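Local coordinates for protein PKS (Streptomyces albus, PDB 4OQJ) that probably catalyses carbon-carbon bond formation on carrier-protein-bound chains, as a ketosynthase of the AT-less type I polyketide synthase that makes oxazolomycin, at residues 558-567 with 653-664. Sequence-based numbering, arbitrary orientation.
Sequences EHAAALYEEA and PAASAPVGTAFL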
ATOM      1  N   GLU A 558     -14.998  60.633   5.697  1.00 29.82           N
ATOM      2  CA  GLU A 558     -14.319  60.037   4.554  1.00 31.87           C
ATOM      3  C   GLU A 558     -13.966  58.578   4.836  1.00 28.26           C
ATOM      4  O   GLU A 558     -14.147  57.701   3.980  1.00 26.13           O
ATOM      5  CB  GLU A 558     -13.056  60.829   4.209  1.00 40.31           C
ATOM      6  CG  GLU A 558     -12.346  60.344   2.953  1.00 56.04           C
ATOM      7  CD  GLU A 558     -10.962  60.946   2.790  1.00 68.88           C
ATOM      8  OE1 GLU A 558     -10.052  60.222   2.334  1.00 63.93           O
ATOM      9  OE2 GLU A 558     -10.788  62.142   3.111  1.00 82.68           O
ATOM     10  N   HIS A 559     -13.464  58.318   6.038  1.00 24.40           N
ATOM     11  CA  HIS A 559     -13.105  56.966   6.430  1.00 24.42           C
ATOM     12  C   HIS A 559     -14.340  56.071   6.509  1.00 24.31           C
ATOM     13  O   HIS A 559     -14.318  54.928   6.053  1.00 23.01           O
ATOM     14  CB  HIS A 559     -12.390  56.955   7.784  1.00 24.17           C
ATOM     15  CG  HIS A 559     -12.219  55.578   8.348  1.00 22.56           C
ATOM     16  ND1 HIS A 559     -11.446  54.613   7.742  1.00 23.43           N
ATOM     17  CD2 HIS A 559     -12.743  55.002   9.454  1.00 22.11           C
ATOM     18  CE1 HIS A 559     -11.493  53.499   8.455  1.00 21.89           C
ATOM     19  NE2 HIS A 559     -12.275  53.709   9.497  1.00 21.38           N
ATOM     20  N   ALA A 560     -15.409  56.604   7.103  1.00 25.61           N
ATOM     21  CA  ALA A 560     -16.649  55.853   7.264  1.00 24.44           C
ATOM     22  C   ALA A 560     -17.217  55.479   5.906  1.00 22.96           C
ATOM     23  O   ALA A 560     -17.584  54.334   5.685  1.00 22.34           O
ATOM     24  CB  ALA A 560     -17.661  56.664   8.061  1.00 27.71           C
ATOM     25  N   ALA A 561     -17.268  56.446   4.995  1.00 27.46           N
ATOM     26  CA  ALA A 561     -17.824  56.223   3.660  1.00 30.64           C
ATOM     27  C   ALA A 561     -17.014  55.200   2.861  1.00 30.39           C
ATOM     28  O   ALA A 561     -17.583  54.377   2.131  1.00 29.26           O
ATOM     29  CB  ALA A 561     -17.904  57.542   2.905  1.00 33.03           C
ATOM     30  N   ALA A 562     -15.695  55.228   3.018  1.00 30.52           N
ATOM     31  CA  ALA A 562     -14.819  54.268   2.342  1.00 29.86           C
ATOM     32  C   ALA A 562     -15.047  52.828   2.812  1.00 27.42           C
ATOM     33  O   ALA A 562     -15.181  51.901   1.998  1.00 24.48           O
ATOM     34  CB  ALA A 562     -13.359  54.660   2.551  1.00 31.76           C
ATOM     35  N   LEU A 563     -15.064  52.619   4.122  1.00 22.48           N
ATOM     36  CA  LEU A 563     -15.332  51.289   4.648  1.00 21.02           C
ATOM     37  C   LEU A 563     -16.723  50.804   4.235  1.00 21.54           C
ATOM     38  O   LEU A 563     -16.913  49.621   3.938  1.00 22.57           O
ATOM     39  CB  LEU A 563     -15.220  51.259   6.174  1.00 23.85           C
ATOM     40  CG  LEU A 563     -13.814  51.212   6.781  1.00 26.96           C
ATOM     41  CD1 LEU A 563     -13.913  51.121   8.293  1.00 27.43           C
ATOM     42  CD2 LEU A 563     -12.980  50.065   6.228  1.00 24.04           C
ATOM     43  N   TYR A 564     -17.687  51.719   4.236  1.00 23.83           N
ATOM     44  CA  TYR A 564     -19.057  51.381   3.899  1.00 26.53           C
ATOM     45  C   TYR A 564     -19.128  50.886   2.466  1.00 31.24           C
ATOM     46  O   TYR A 564     -19.791  49.896   2.178  1.00 31.87           O
ATOM     47  CB  TYR A 564     -19.978  52.592   4.077  1.00 23.92           C
ATOM     48  CG  TYR A 564     -21.449  52.234   4.146  1.00 29.49           C
ATOM     49  CD1 TYR A 564     -22.022  51.803   5.339  1.00 31.16           C
ATOM     50  CD2 TYR A 564     -22.266  52.327   3.027  1.00 34.42           C
ATOM     51  CE1 TYR A 564     -23.366  51.486   5.422  1.00 34.31           C
ATOM     52  CE2 TYR A 564     -23.619  52.003   3.102  1.00 35.41           C
ATOM     53  CZ  TYR A 564     -24.159  51.583   4.302  1.00 37.12           C
ATOM     54  OH  TYR A 564     -25.495  51.255   4.386  1.00 38.85           O
ATOM     55  N   GLU A 565     -18.433  51.585   1.575  1.00 30.02           N
ATOM     56  CA  GLU A 565     -18.401  51.217   0.168  1.00 33.43           C
ATOM     57  C   GLU A 565     -17.596  49.950  -0.079  1.00 38.71           C
ATOM     58  O   GLU A 565     -17.994  49.113  -0.889  1.00 43.15           O
ATOM     59  CB  GLU A 565     -17.821  52.374  -0.656  1.00 40.83           C
ATOM     60  CG  GLU A 565     -17.844  52.161  -2.162  1.00 56.61           C
ATOM     61  CD  GLU A 565     -17.098  53.255  -2.907  1.00 66.69           C
ATOM     62  OE1 GLU A 565     -17.646  54.370  -3.027  1.00 70.46           O
ATOM     63  OE2 GLU A 565     -15.959  53.001  -3.361  1.00 67.75           O
ATOM     64  N   GLU A 566     -16.480  49.797   0.631  1.00 35.69           N
ATOM     65  CA  GLU A 566     -15.478  48.787   0.273  1.00 34.69           C
ATOM     66  C   GLU A 566     -15.570  47.478   1.044  1.00 34.17           C
ATOM     67  O   GLU A 566     -15.128  46.437   0.543  1.00 30.63           O
ATOM     68  CB  GLU A 566     -14.073  49.364   0.468  1.00 33.76           C
ATOM     69  CG  GLU A 566     -13.796  50.629  -0.326  1.00 34.96           C
ATOM     70  CD  GLU A 566     -12.594  51.392   0.204  1.00 37.91           C
ATOM     71  OE1 GLU A 566     -11.851  50.828   1.031  1.00 35.94           O
ATOM     72  OE2 GLU A 566     -12.395  52.559  -0.197  1.00 42.44           O
ATOM     73  N   ALA A 567     -16.120  47.519   2.256  1.00 32.04           N
ATOM     74  CA  ALA A 567     -16.158  46.332   3.118  1.00 27.84           C
ATOM     75  C   ALA A 567     -17.592  45.881   3.444  1.00 26.45           C
ATOM     76  O   ALA A 567     -18.305  46.515   4.223  1.00 25.09           O
ATOM     77  CB  ALA A 567     -15.373  46.601   4.409  1.00 27.36           C
ATOM     78  N   PRO A 653      -8.948  55.615  12.546  1.00 37.09           N
ATOM     79  CA  PRO A 653      -7.652  56.086  12.055  1.00 37.46           C
ATOM     80  C   PRO A 653      -7.239  57.373  12.761  1.00 38.16           C
ATOM     81  O   PRO A 653      -8.101  58.192  13.116  1.00 37.68           O
ATOM     82  CB  PRO A 653      -7.899  56.339  10.560  1.00 41.47           C
ATOM     83  CG  PRO A 653      -9.213  55.698  10.252  1.00 41.83           C
ATOM     84  CD  PRO A 653      -9.992  55.727  11.515  1.00 38.92           C
ATOM     85  N   ALA A 654      -5.941  57.544  12.982  1.00 39.82           N
ATOM     86  CA  ALA A 654      -5.430  58.815  13.480  1.00 42.60           C
ATOM     87  C   ALA A 654      -5.550  59.852  12.372  1.00 37.61           C
ATOM     88  O   ALA A 654      -5.635  59.499  11.192  1.00 34.36           O
ATOM     89  CB  ALA A 654      -3.987  58.675  13.938  1.00 46.81           C
ATOM     90  N   ALA A 655      -5.559  61.129  12.739  1.00 41.57           N
ATOM     91  CA  ALA A 655      -5.603  62.182  11.734  1.00 49.60           C
ATOM     92  C   ALA A 655      -4.454  61.982  10.750  1.00 51.10           C
ATOM     93  O   ALA A 655      -3.357  61.563  11.139  1.00 50.38           O
ATOM     94  CB  ALA A 655      -5.527  63.560  12.386  1.00 57.31           C
ATOM     95  N   SER A 656      -4.733  62.234   9.472  1.00 50.81           N
ATOM     96  CA  SER A 656      -3.736  62.133   8.411  1.00 58.63           C
ATOM     97  C   SER A 656      -3.105  60.741   8.311  1.00 63.05           C
ATOM     98  O   SER A 656      -2.002  60.597   7.783  1.00 75.09           O
ATOM     99  CB  SER A 656      -2.645  63.187   8.619  1.00 67.47           C
ATOM    100  OG  SER A 656      -3.207  64.494   8.660  1.00 68.43           O
ATOM    101  N   ALA A 657      -3.805  59.725   8.813  1.00 53.36           N
ATOM    102  CA  ALA A 657      -3.399  58.335   8.622  1.00 49.04           C
ATOM    103  C   ALA A 657      -4.164  57.750   7.442  1.00 45.38           C
ATOM    104  O   ALA A 657      -5.133  58.348   6.985  1.00 41.95           O
ATOM    105  CB  ALA A 657      -3.655  57.519   9.880  1.00 52.52           C
ATOM    106  N   PRO A 658      -3.735  56.581   6.938  1.00 46.33           N
ATOM    107  CA  PRO A 658      -4.528  55.901   5.907  1.00 44.57           C
ATOM    108  C   PRO A 658      -5.946  55.578   6.390  1.00 35.45           C
ATOM    109  O   PRO A 658      -6.127  55.273   7.568  1.00 31.87           O
ATOM    110  CB  PRO A 658      -3.735  54.618   5.641  1.00 49.43           C
ATOM    111  CG  PRO A 658      -2.351  54.922   6.091  1.00 50.99           C
ATOM    112  CD  PRO A 658      -2.494  55.853   7.247  1.00 49.24           C
ATOM    113  N   VAL A 659      -6.925  55.651   5.492  1.00 30.79           N
ATOM    114  CA  VAL A 659      -8.322  55.390   5.835  1.00 31.02           C
ATOM    115  C   VAL A 659      -8.865  54.239   5.008  1.00 28.99           C
ATOM    116  O   VAL A 659      -8.138  53.643   4.221  1.00 32.57           O
ATOM    117  CB  VAL A 659      -9.195  56.634   5.604  1.00 34.49           C
ATOM    118  CG1 VAL A 659      -8.672  57.804   6.432  1.00 35.81           C
ATOM    119  CG2 VAL A 659      -9.231  57.000   4.120  1.00 36.98           C
ATOM    120  N   GLY A 660     -10.148  53.942   5.183  1.00 25.74           N
ATOM    121  CA  GLY A 660     -10.796  52.861   4.471  1.00 24.63           C
ATOM    122  C   GLY A 660     -10.174  51.496   4.696  1.00 24.80           C
ATOM    123  O   GLY A 660      -9.682  51.174   5.782  1.00 21.87           O
ATOM    124  N   THR A 661     -10.204  50.682   3.650  1.00 22.07           N
ATOM    125  CA  THR A 661      -9.789  49.291   3.747  1.00 23.03           C
ATOM    126  C   THR A 661      -8.338  49.182   4.208  1.00 22.07           C
ATOM    127  O   THR A 661      -7.993  48.280   4.966  1.00 23.00           O
ATOM    128  CB  THR A 661      -9.970  48.569   2.395  1.00 29.00           C
ATOM    129  OG1 THR A 661     -11.361  48.527   2.065  1.00 27.86           O
ATOM    130  CG2 THR A 661      -9.438  47.150   2.457  1.00 34.11           C
ATOM    131  N   ALA A 662      -7.498  50.113   3.769  1.00 21.65           N
ATOM    132  CA  ALA A 662      -6.097  50.129   4.186  1.00 24.27           C
ATOM    133  C   ALA A 662      -5.984  50.207   5.707  1.00 25.62           C
ATOM    134  O   ALA A 662      -5.131  49.558   6.310  1.00 24.06           O
ATOM    135  CB  ALA A 662      -5.380  51.286   3.554  1.00 26.98           C
ATOM    136  N   PHE A 663      -6.846  51.000   6.334  1.00 22.69           N
ATOM    137  CA  PHE A 663      -6.807  51.109   7.783  1.00 22.25           C
ATOM    138  C   PHE A 663      -7.278  49.824   8.444  1.00 21.26           C
ATOM    139  O   PHE A 663      -6.655  49.328   9.383  1.00 22.37           O
ATOM    140  CB  PHE A 663      -7.673  52.257   8.287  1.00 25.59           C
ATOM    141  CG  PHE A 663      -7.910  52.193   9.764  1.00 25.02           C
ATOM    142  CD1 PHE A 663      -6.922  52.589  10.647  1.00 24.78           C
ATOM    143  CD2 PHE A 663      -9.094  51.680  10.271  1.00 24.25           C
ATOM    144  CE1 PHE A 663      -7.121  52.508  12.020  1.00 28.99           C
ATOM    145  CE2 PHE A 663      -9.305  51.602  11.643  1.00 25.40           C
ATOM    146  CZ  PHE A 663      -8.312  52.017  12.516  1.00 28.35           C
ATOM    147  N   LEU A 664      -8.395  49.300   7.960  1.00 21.50           N
ATOM    148  CA  LEU A 664      -8.976  48.091   8.518  1.00 19.95           C
ATOM    149  C   LEU A 664      -8.015  46.909   8.425  1.00 22.70           C
ATOM    150  O   LEU A 664      -7.887  46.132   9.362  1.00 21.98           O
ATOM    151  CB  LEU A 664     -10.272  47.754   7.800  1.00 20.01           C
ATOM    152  CG  LEU A 664     -11.030  46.539   8.324  1.00 23.56           C
ATOM    153  CD1 LEU A 664     -11.265  46.656   9.824  1.00 24.33           C
ATOM    154  CD2 LEU A 664     -12.348  46.422   7.603  1.00 28.45           C
TER
HETATM  155  O   HOH W   1     -12.713  46.067   1.970  1.00 38.01           O
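Pro653 sits over one face of the His559 imidazole, its CG above the ring centre. CG is 3.4 Å from the ring centroid and almost on the ring normal, a CH-pi contact. CD reaches the same face near CD2 of His559. The chain then makes a type II turn, Ala654 to Ala657, and comes back to helix 558-566 at Val659. Val659 CB sits at the ring edge, 3.7 Å from His559 ND1, and its CG2 touches the carboxylate end of Glu558. Gly660 N donates to His559 ND1 at 2.9 Å, nearly in the ring plane. With CG anti to the backbone N (chi1 170°), the imidazole turns its ND1 edge to this N-H and one face to Pro653. Accepting from a backbone N-H implies that ND1 carries no proton. Gly660 has positive phi, which suits glycine, and the absence of a side chain lets its CA rest 3.7 Å from Ala562 CB. Thr661 gives two bonds to one oxygen, Glu566 OE1: its N at 3.1 Å and its OG1 at 2.6 Å, the latter on the anti lone pair. A water links Thr661 OG1 to Glu566 O, the second bond being weak. Phe663 brings CD2 to 3.5 Å from His559 CE1, with the ring planes nearly perpendicular. Leu664 packs CB on Leu563 CD2, and both leucines also touch Thr604 of helix 594-610. The contact lies in a largely helical part of the chain, its centre about 37 Å from the centre of the chain. The arrangement is a near-perpendicular helix crossing (-87°) at a glycine, where His559 and Glu566 take the amides of Gly660 and Thr661 near the start of the second helix.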